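Local coordinates for protein serpin-ZX (Arabidopsis thaliana, PDB 3LE2) that inhibits serine and cysteine proteases, including metacaspase-9 and RD21A, through cleavage of its reactive centre loop, and so restrains programmed cell death, at residues Ser10-Ile24 against Ser250-Asp264. Residues are numbered along the deposited sequence; the frame is centred on the assembly and turned at random. Where two conformers were deposited one is given.
Sequences SLQNQVSMNLAKHVI and SDLLDKIVSTPGFLD
Two helices laid over a serpin beta-sheet meet here, and Met17 and Lys21 of helix 5-25 pack against Leu253, Ile256 and Val257 of helix 249-258. The helix axes of 10-24 and 250-258 run roughly antiparallel (149°), 8.7 Å apart at closest, and the pair illustrates how a greasy inner side and a polar outer side can share one interface. On the inside, Met17 is folded at chi2 (-55°) and again at chi3, which turns the chain back so that CE lies 3.7 Å from both Ile256 CG2 and Leu253 CD1. Its SD lies beside Leu263 CD1, and Ile385 of strand 382-388 touches Met17 as well. Lys21 enters as a knob among Ser250, Leu253, Asp254 and Val257. In the modelled conformer its bend at chi2 (73°) sends the aliphatic chain past Leu253, running the opposite way. There Lys21 NZ makes a salt bridge with Asp254 OD1 (2.9 Å), its hydrogen-bond geometry weak, and a weak bond to Ser250 O. Ile24 CD1 meets Leu253 CD2 tip to tip. Farther along, the modelled conformer of Gln14 lies alongside Pro260; NE2 gives a nearly straight but weak bond to Val257 O (3.3 Å), while OE1 accepts a hydrogen bond from a water that also accepts one from Gly261 N and donates to Ser10 O. Gly261 belongs to the type II turn Thr259-Phe262 that swings the chain round to Asp264, whose OD1 accepts Ser10 OG at 3.1 Å from above the carboxylate plane. A second water joins Ser10 O to Asp264 OD2. With helix 5-25 resting on strands 33-35 and 382-388 and the other segment on strand 236-243, the arrangement is that of the serpin fold, where helices A, G and H cover sheet B.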
ATOM      1  N   SER A  10      14.698  -0.801   2.641  1.00 30.24           N
ATOM      2  CA  SER A  10      14.668  -2.226   2.934  1.00 33.22           C
ATOM      3  C   SER A  10      14.172  -2.482   4.361  1.00 33.01           C
ATOM      4  O   SER A  10      13.358  -3.375   4.590  1.00 31.91           O
ATOM      5  CB  SER A  10      16.042  -2.863   2.705  1.00 34.11           C
ATOM      6  OG  SER A  10      15.958  -4.280   2.735  1.00 39.91           O
ATOM      7  N   LEU A  11      14.654  -1.700   5.321  1.00 31.07           N
ATOM      8  CA  LEU A  11      14.132  -1.805   6.682  1.00 35.65           C
ATOM      9  C   LEU A  11      12.641  -1.439   6.763  1.00 28.52           C
ATOM     10  O   LEU A  11      11.865  -2.155   7.390  1.00 32.55           O
ATOM     11  CB  LEU A  11      14.954  -0.945   7.642  1.00 33.99           C
ATOM     12  CG  LEU A  11      16.424  -1.367   7.754  1.00 38.80           C
ATOM     13  CD1 LEU A  11      17.228  -0.328   8.501  1.00 43.78           C
ATOM     14  CD2 LEU A  11      16.550  -2.725   8.425  1.00 35.05           C
ATOM     15  N   GLN A  12      12.246  -0.337   6.117  1.00 29.32           N
ATOM     16  CA  GLN A  12      10.845   0.093   6.113  1.00 29.12           C
ATOM     17  C   GLN A  12       9.910  -0.986   5.605  1.00 26.78           C
ATOM     18  O   GLN A  12       8.851  -1.217   6.185  1.00 30.40           O
ATOM     19  CB  GLN A  12      10.640   1.338   5.255  1.00 26.89           C
ATOM     20  CG  GLN A  12      11.091   2.631   5.869  1.00 32.47           C
ATOM     21  CD  GLN A  12      10.385   3.827   5.246  1.00 45.53           C
ATOM     22  OE1 GLN A  12      10.394   4.932   5.802  1.00 41.65           O
ATOM     23  NE2 GLN A  12       9.755   3.606   4.092  1.00 34.30           N
ATOM     24  N   ASN A  13      10.290  -1.630   4.509  1.00 25.48           N
ATOM     25  CA  ASN A  13       9.408  -2.608   3.889  1.00 25.78           C
ATOM     26  C   ASN A  13       9.158  -3.800   4.796  1.00 28.35           C
ATOM     27  O   ASN A  13       8.082  -4.397   4.757  1.00 25.54           O
ATOM     28  CB  ASN A  13       9.954  -3.061   2.533  1.00 28.50           C
ATOM     29  CG  ASN A  13       9.967  -1.942   1.502  1.00 28.37           C
ATOM     30  OD1 ASN A  13       9.268  -0.937   1.641  1.00 33.71           O
ATOM     31  ND2 ASN A  13      10.766  -2.112   0.459  1.00 31.68           N
ATOM     32  N   GLN A  14      10.155  -4.154   5.610  0.51 29.46           N
ATOM     33  CA  GLN A  14       9.996  -5.248   6.571  0.51 28.43           C
ATOM     34  C   GLN A  14       9.001  -4.864   7.659  0.51 27.63           C
ATOM     35  O   GLN A  14       8.100  -5.627   7.998  0.51 28.49           O
ATOM     36  CB  GLN A  14      11.334  -5.638   7.215  0.51 23.64           C
ATOM     37  CG  GLN A  14      11.158  -6.479   8.482  0.51 25.94           C
ATOM     38  CD  GLN A  14      12.466  -7.002   9.065  0.51 27.19           C
ATOM     39  OE1 GLN A  14      13.545  -6.476   8.786  0.51 32.14           O
ATOM     40  NE2 GLN A  14      12.371  -8.043   9.885  0.51 22.16           N
ATOM     41  N   VAL A  15       9.194  -3.681   8.226  1.00 29.15           N
ATOM     42  CA  VAL A  15       8.264  -3.147   9.215  1.00 25.39           C
ATOM     43  C   VAL A  15       6.862  -3.064   8.607  1.00 30.28           C
ATOM     44  O   VAL A  15       5.858  -3.360   9.267  1.00 31.26           O
ATOM     45  CB  VAL A  15       8.709  -1.731   9.639  1.00 29.90           C
ATOM     46  CG1 VAL A  15       7.633  -1.037  10.443  1.00 28.73           C
ATOM     47  CG2 VAL A  15      10.047  -1.797  10.415  1.00 33.35           C
ATOM     48  N   SER A  16       6.798  -2.681   7.335  1.00 27.17           N
ATOM     49  CA  SER A  16       5.518  -2.597   6.629  1.00 29.65           C
ATOM     50  C   SER A  16       4.793  -3.952   6.572  1.00 26.07           C
ATOM     51  O   SER A  16       3.572  -4.016   6.691  1.00 28.42           O
ATOM     52  CB  SER A  16       5.712  -2.014   5.220  1.00 28.62           C
ATOM     53  OG  SER A  16       5.934  -0.610   5.257  1.00 25.57           O
ATOM     54  N   MET A  17       5.539  -5.037   6.387  1.00 27.26           N
ATOM     55  CA  MET A  17       4.920  -6.365   6.383  1.00 27.44           C
ATOM     56  C   MET A  17       4.360  -6.708   7.756  1.00 29.54           C
ATOM     57  O   MET A  17       3.315  -7.345   7.872  1.00 29.78           O
ATOM     58  CB  MET A  17       5.912  -7.441   5.943  1.00 27.79           C
ATOM     59  CG  MET A  17       6.396  -7.297   4.508  1.00 31.82           C
ATOM     60  SD  MET A  17       5.069  -7.232   3.292  1.00 36.53           S
ATOM     61  CE  MET A  17       4.334  -8.835   3.459  1.00 23.98           C
ATOM     62  N   ASN A  18       5.056  -6.290   8.806  1.00 30.35           N
ATOM     63  CA  ASN A  18       4.542  -6.516  10.148  1.00 31.13           C
ATOM     64  C   ASN A  18       3.292  -5.654  10.397  1.00 26.05           C
ATOM     65  O   ASN A  18       2.320  -6.100  10.996  1.00 30.88           O
ATOM     66  CB  ASN A  18       5.633  -6.250  11.196  1.00 35.41           C
ATOM     67  CG  ASN A  18       5.265  -6.786  12.567  1.00 35.15           C
ATOM     68  OD1 ASN A  18       4.443  -7.698  12.699  1.00 39.44           O
ATOM     69  ND2 ASN A  18       5.863  -6.216  13.594  1.00 28.94           N
ATOM     70  N   LEU A  19       3.323  -4.415   9.922  1.00 30.90           N
ATOM     71  CA  LEU A  19       2.128  -3.579   9.940  1.00 32.14           C
ATOM     72  C   LEU A  19       0.984  -4.315   9.236  1.00 29.53           C
ATOM     73  O   LEU A  19      -0.112  -4.430   9.784  1.00 36.18           O
ATOM     74  CB  LEU A  19       2.405  -2.211   9.299  1.00 29.17           C
ATOM     75  CG  LEU A  19       1.191  -1.294   9.071  1.00 38.05           C
ATOM     76  CD1 LEU A  19       0.475  -1.020  10.363  1.00 28.37           C
ATOM     77  CD2 LEU A  19       1.606   0.015   8.402  1.00 35.65           C
ATOM     78  N   ALA A  20       1.243  -4.849   8.045  1.00 26.65           N
ATOM     79  CA  ALA A  20       0.213  -5.616   7.334  1.00 29.71           C
ATOM     80  C   ALA A  20      -0.309  -6.786   8.171  1.00 30.60           C
ATOM     81  O   ALA A  20      -1.496  -7.095   8.148  1.00 31.16           O
ATOM     82  CB  ALA A  20       0.732  -6.108   5.991  1.00 25.27           C
ATOM     83  N   LYS A  21       0.587  -7.441   8.902  0.57 30.92           N
ATOM     84  CA  LYS A  21       0.202  -8.541   9.785  0.57 29.24           C
ATOM     85  C   LYS A  21      -0.766  -8.034  10.840  0.57 30.50           C
ATOM     86  O   LYS A  21      -1.817  -8.634  11.071  0.57 31.30           O
ATOM     87  CB  LYS A  21       1.437  -9.158  10.455  0.57 30.04           C
ATOM     88  CG  LYS A  21       1.155 -10.310  11.433  0.57 30.67           C
ATOM     89  CD  LYS A  21       0.749 -11.600  10.723  0.57 28.65           C
ATOM     90  CE  LYS A  21       0.630 -12.766  11.705  0.57 35.11           C
ATOM     91  NZ  LYS A  21       0.247 -14.063  11.063  0.57 28.12           N
ATOM     92  N   HIS A  22      -0.412  -6.926  11.481  1.00 32.40           N
ATOM     93  CA  HIS A  22      -1.274  -6.352  12.519  1.00 31.83           C
ATOM     94  C   HIS A  22      -2.620  -5.866  11.979  1.00 28.76           C
ATOM     95  O   HIS A  22      -3.624  -6.002  12.654  1.00 32.19           O
ATOM     96  CB  HIS A  22      -0.567  -5.227  13.273  1.00 27.79           C
ATOM     97  CG  HIS A  22       0.532  -5.705  14.171  1.00 39.54           C
ATOM     98  ND1 HIS A  22       0.621  -5.341  15.499  1.00 40.76           N
ATOM     99  CD2 HIS A  22       1.586  -6.524  13.935  1.00 36.34           C
ATOM    100  CE1 HIS A  22       1.687  -5.909  16.039  1.00 41.88           C
ATOM    101  NE2 HIS A  22       2.290  -6.634  15.112  1.00 31.40           N
ATOM    102  N   VAL A  23      -2.642  -5.288  10.782  1.00 29.42           N
ATOM    103  CA  VAL A  23      -3.915  -4.894  10.181  1.00 28.08           C
ATOM    104  C   VAL A  23      -4.789  -6.124   9.955  1.00 31.28           C
ATOM    105  O   VAL A  23      -5.959  -6.147  10.334  1.00 31.30           O
ATOM    106  CB  VAL A  23      -3.737  -4.164   8.848  1.00 31.52           C
ATOM    107  CG1 VAL A  23      -5.099  -3.972   8.165  1.00 25.63           C
ATOM    108  CG2 VAL A  23      -3.013  -2.834   9.049  1.00 25.52           C
ATOM    109  N   ILE A  24      -4.212  -7.158   9.360  1.00 31.10           N
ATOM    110  CA  ILE A  24      -4.944  -8.394   9.135  1.00 27.42           C
ATOM    111  C   ILE A  24      -5.515  -8.976  10.427  1.00 28.88           C
ATOM    112  O   ILE A  24      -6.572  -9.604  10.420  1.00 34.55           O
ATOM    113  CB  ILE A  24      -4.068  -9.429   8.398  1.00 28.27           C
ATOM    114  CG1 ILE A  24      -3.749  -8.903   6.994  1.00 29.36           C
ATOM    115  CG2 ILE A  24      -4.775 -10.785   8.308  1.00 26.69           C
ATOM    116  CD1 ILE A  24      -2.624  -9.629   6.286  1.00 29.05           C
ATOM    117  N   SER A 250      -1.174 -17.452   7.005  1.00 29.02           N
ATOM    118  CA  SER A 250      -0.724 -16.870   8.251  1.00 29.33           C
ATOM    119  C   SER A 250       0.736 -17.203   8.532  1.00 28.09           C
ATOM    120  O   SER A 250       1.502 -16.348   8.961  1.00 33.87           O
ATOM    121  CB  SER A 250      -1.610 -17.334   9.411  1.00 24.42           C
ATOM    122  OG  SER A 250      -1.220 -16.676  10.597  1.00 29.78           O
ATOM    123  N   ASP A 251       1.117 -18.449   8.291  1.00 27.31           N
ATOM    124  CA  ASP A 251       2.481 -18.870   8.563  1.00 32.01           C
ATOM    125  C   ASP A 251       3.465 -18.207   7.596  1.00 34.88           C
ATOM    126  O   ASP A 251       4.569 -17.804   7.987  1.00 27.58           O
ATOM    127  CB  ASP A 251       2.594 -20.394   8.490  1.00 37.90           C
ATOM    128  CG  ASP A 251       2.042 -21.086   9.735  1.00 45.05           C
ATOM    129  OD1 ASP A 251       1.609 -20.388  10.685  1.00 41.30           O
ATOM    130  OD2 ASP A 251       2.045 -22.335   9.760  1.00 43.31           O
ATOM    131  N   LEU A 252       3.058 -18.090   6.339  1.00 27.54           N
ATOM    132  CA  LEU A 252       3.888 -17.426   5.354  1.00 25.97           C
ATOM    133  C   LEU A 252       4.148 -15.991   5.764  1.00 26.81           C
ATOM    134  O   LEU A 252       5.261 -15.497   5.628  1.00 30.25           O
ATOM    135  CB  LEU A 252       3.235 -17.453   3.984  1.00 22.21           C
ATOM    136  CG  LEU A 252       4.003 -16.667   2.932  1.00 26.70           C
ATOM    137  CD1 LEU A 252       5.424 -17.219   2.817  1.00 27.11           C
ATOM    138  CD2 LEU A 252       3.264 -16.730   1.589  1.00 23.12           C
ATOM    139  N   LEU A 253       3.121 -15.322   6.279  1.00 29.14           N
ATOM    140  CA  LEU A 253       3.281 -13.932   6.693  1.00 30.44           C
ATOM    141  C   LEU A 253       4.174 -13.854   7.946  1.00 32.32           C
ATOM    142  O   LEU A 253       4.978 -12.931   8.098  1.00 34.07           O
ATOM    143  CB  LEU A 253       1.915 -13.246   6.897  1.00 31.24           C
ATOM    144  CG  LEU A 253       1.928 -11.729   7.156  1.00 32.93           C
ATOM    145  CD1 LEU A 253       2.667 -10.926   6.055  1.00 31.60           C
ATOM    146  CD2 LEU A 253       0.538 -11.204   7.328  1.00 29.47           C
ATOM    147  N   ASP A 254       4.064 -14.840   8.827  1.00 28.69           N
ATOM    148  CA  ASP A 254       4.988 -14.916   9.963  1.00 38.62           C
ATOM    149  C   ASP A 254       6.451 -15.029   9.513  1.00 34.53           C
ATOM    150  O   ASP A 254       7.320 -14.325  10.029  1.00 36.01           O
ATOM    151  CB  ASP A 254       4.640 -16.092  10.870  1.00 37.28           C
ATOM    152  CG  ASP A 254       3.385 -15.850  11.681  1.00 40.03           C
ATOM    153  OD1 ASP A 254       2.943 -14.680  11.788  1.00 35.39           O
ATOM    154  OD2 ASP A 254       2.853 -16.840  12.222  1.00 41.40           O
ATOM    155  N   LYS A 255       6.711 -15.914   8.554  1.00 29.94           N
ATOM    156  CA  LYS A 255       8.043 -16.043   7.953  1.00 34.66           C
ATOM    157  C   LYS A 255       8.527 -14.729   7.356  1.00 28.71           C
ATOM    158  O   LYS A 255       9.637 -14.279   7.630  1.00 36.48           O
ATOM    159  CB  LYS A 255       8.048 -17.118   6.870  1.00 28.90           C
ATOM    160  CG  LYS A 255       9.325 -17.115   6.017  1.00 31.69           C
ATOM    161  CD  LYS A 255       9.305 -18.244   4.984  1.00 36.91           C
ATOM    162  CE  LYS A 255       9.746 -19.592   5.596  1.00 44.60           C
ATOM    163  NZ  LYS A 255       9.797 -20.711   4.585  1.00 44.41           N
ATOM    164  N   ILE A 256       7.687 -14.113   6.538  1.00 28.88           N
ATOM    165  CA  ILE A 256       8.027 -12.828   5.949  1.00 29.48           C
ATOM    166  C   ILE A 256       8.386 -11.808   7.027  1.00 30.84           C
ATOM    167  O   ILE A 256       9.425 -11.179   6.960  1.00 28.83           O
ATOM    168  CB  ILE A 256       6.891 -12.321   5.049  1.00 29.89           C
ATOM    169  CG1 ILE A 256       6.738 -13.275   3.857  1.00 26.34           C
ATOM    170  CG2 ILE A 256       7.158 -10.890   4.585  1.00 27.71           C
ATOM    171  CD1 ILE A 256       5.556 -12.988   3.000  1.00 26.34           C
ATOM    172  N   VAL A 257       7.544 -11.684   8.043  1.00 33.60           N
ATOM    173  CA  VAL A 257       7.755 -10.696   9.095  1.00 29.30           C
ATOM    174  C   VAL A 257       9.059 -10.905   9.870  1.00 35.75           C
ATOM    175  O   VAL A 257       9.691  -9.946  10.300  1.00 34.55           O
ATOM    176  CB  VAL A 257       6.551 -10.660  10.059  1.00 30.99           C
ATOM    177  CG1 VAL A 257       6.877  -9.887  11.303  1.00 35.78           C
ATOM    178  CG2 VAL A 257       5.356 -10.039   9.365  1.00 32.89           C
ATOM    179  N   SER A 258       9.472 -12.160  10.021  1.00 38.28           N
ATOM    180  CA  SER A 258      10.656 -12.501  10.810  1.00 34.06           C
ATOM    181  C   SER A 258      11.976 -12.567  10.017  1.00 34.87           C
ATOM    182  O   SER A 258      13.035 -12.773  10.597  1.00 36.62           O
ATOM    183  CB  SER A 258      10.422 -13.834  11.533  1.00 32.27           C
ATOM    184  OG  SER A 258      10.102 -14.864  10.606  1.00 32.27           O
ATOM    185  N   THR A 259      11.916 -12.378   8.703  1.00 32.27           N
ATOM    186  CA  THR A 259      13.108 -12.481   7.857  1.00 28.96           C
ATOM    187  C   THR A 259      13.508 -11.140   7.224  1.00 28.77           C
ATOM    188  O   THR A 259      12.878 -10.683   6.271  1.00 31.56           O
ATOM    189  CB  THR A 259      12.871 -13.498   6.720  1.00 32.40           C
ATOM    190  OG1 THR A 259      12.245 -14.673   7.252  1.00 34.68           O
ATOM    191  CG2 THR A 259      14.181 -13.884   6.036  1.00 28.08           C
ATOM    192  N   PRO A 260      14.560 -10.505   7.750  1.00 28.43           N
ATOM    193  CA  PRO A 260      15.037  -9.235   7.189  1.00 33.20           C
ATOM    194  C   PRO A 260      15.283  -9.328   5.679  1.00 30.64           C
ATOM    195  O   PRO A 260      15.745 -10.366   5.187  1.00 22.78           O
ATOM    196  CB  PRO A 260      16.362  -9.008   7.930  1.00 34.80           C
ATOM    197  CG  PRO A 260      16.163  -9.691   9.239  1.00 31.89           C
ATOM    198  CD  PRO A 260      15.352 -10.924   8.919  1.00 28.66           C
ATOM    199  N   GLY A 261      14.957  -8.260   4.951  1.00 22.88           N
ATOM    200  CA  GLY A 261      15.119  -8.248   3.503  1.00 23.63           C
ATOM    201  C   GLY A 261      14.297  -9.270   2.723  1.00 26.53           C
ATOM    202  O   GLY A 261      14.559  -9.510   1.550  1.00 25.55           O
ATOM    203  N   PHE A 262      13.290  -9.872   3.351  1.00 25.25           N
ATOM    204  CA  PHE A 262      12.514 -10.901   2.651  1.00 29.11           C
ATOM    205  C   PHE A 262      12.040 -10.484   1.255  1.00 32.19           C
ATOM    206  O   PHE A 262      12.178 -11.247   0.294  1.00 24.77           O
ATOM    207  CB  PHE A 262      11.293 -11.354   3.445  1.00 22.04           C
ATOM    208  CG  PHE A 262      10.453 -12.349   2.698  1.00 26.71           C
ATOM    209  CD1 PHE A 262      10.620 -13.711   2.904  1.00 25.55           C
ATOM    210  CD2 PHE A 262       9.527 -11.928   1.755  1.00 21.68           C
ATOM    211  CE1 PHE A 262       9.869 -14.625   2.196  1.00 26.11           C
ATOM    212  CE2 PHE A 262       8.781 -12.841   1.041  1.00 25.40           C
ATOM    213  CZ  PHE A 262       8.951 -14.194   1.264  1.00 26.34           C
ATOM    214  N   LEU A 263      11.453  -9.292   1.149  1.00 28.89           N
ATOM    215  CA  LEU A 263      10.955  -8.824  -0.143  1.00 24.68           C
ATOM    216  C   LEU A 263      12.060  -8.677  -1.193  1.00 28.20           C
ATOM    217  O   LEU A 263      11.873  -9.056  -2.338  1.00 26.75           O
ATOM    218  CB  LEU A 263      10.170  -7.514  -0.004  1.00 21.90           C
ATOM    219  CG  LEU A 263       8.810  -7.595   0.689  1.00 32.25           C
ATOM    220  CD1 LEU A 263       8.161  -6.209   0.813  1.00 38.27           C
ATOM    221  CD2 LEU A 263       7.892  -8.543  -0.046  1.00 26.08           C
ATOM    222  N   ASP A 264      13.199  -8.114  -0.805  1.00 23.15           N
ATOM    223  CA  ASP A 264      14.311  -7.929  -1.727  1.00 26.71           C
ATOM    224  C   ASP A 264      14.772  -9.267  -2.301  1.00 31.20           C
ATOM    225  O   ASP A 264      15.393  -9.322  -3.368  1.00 27.69           O
ATOM    226  CB  ASP A 264      15.511  -7.271  -1.014  1.00 31.30           C
ATOM    227  CG  ASP A 264      15.098  -6.149  -0.058  1.00 34.91           C
ATOM    228  OD1 ASP A 264      15.588  -5.008  -0.215  1.00 36.91           O
ATOM    229  OD2 ASP A 264      14.293  -6.409   0.860  1.00 38.20           O
TER
HETATM  230  O   HOH W   1      12.610  -5.317   2.867  1.00 31.78           O
HETATM  231  O   HOH W   2      14.465  -5.734   6.373  1.00 36.29           O
HETATM  232  O   HOH W   3      13.496  -9.959  11.989  1.00 58.87           O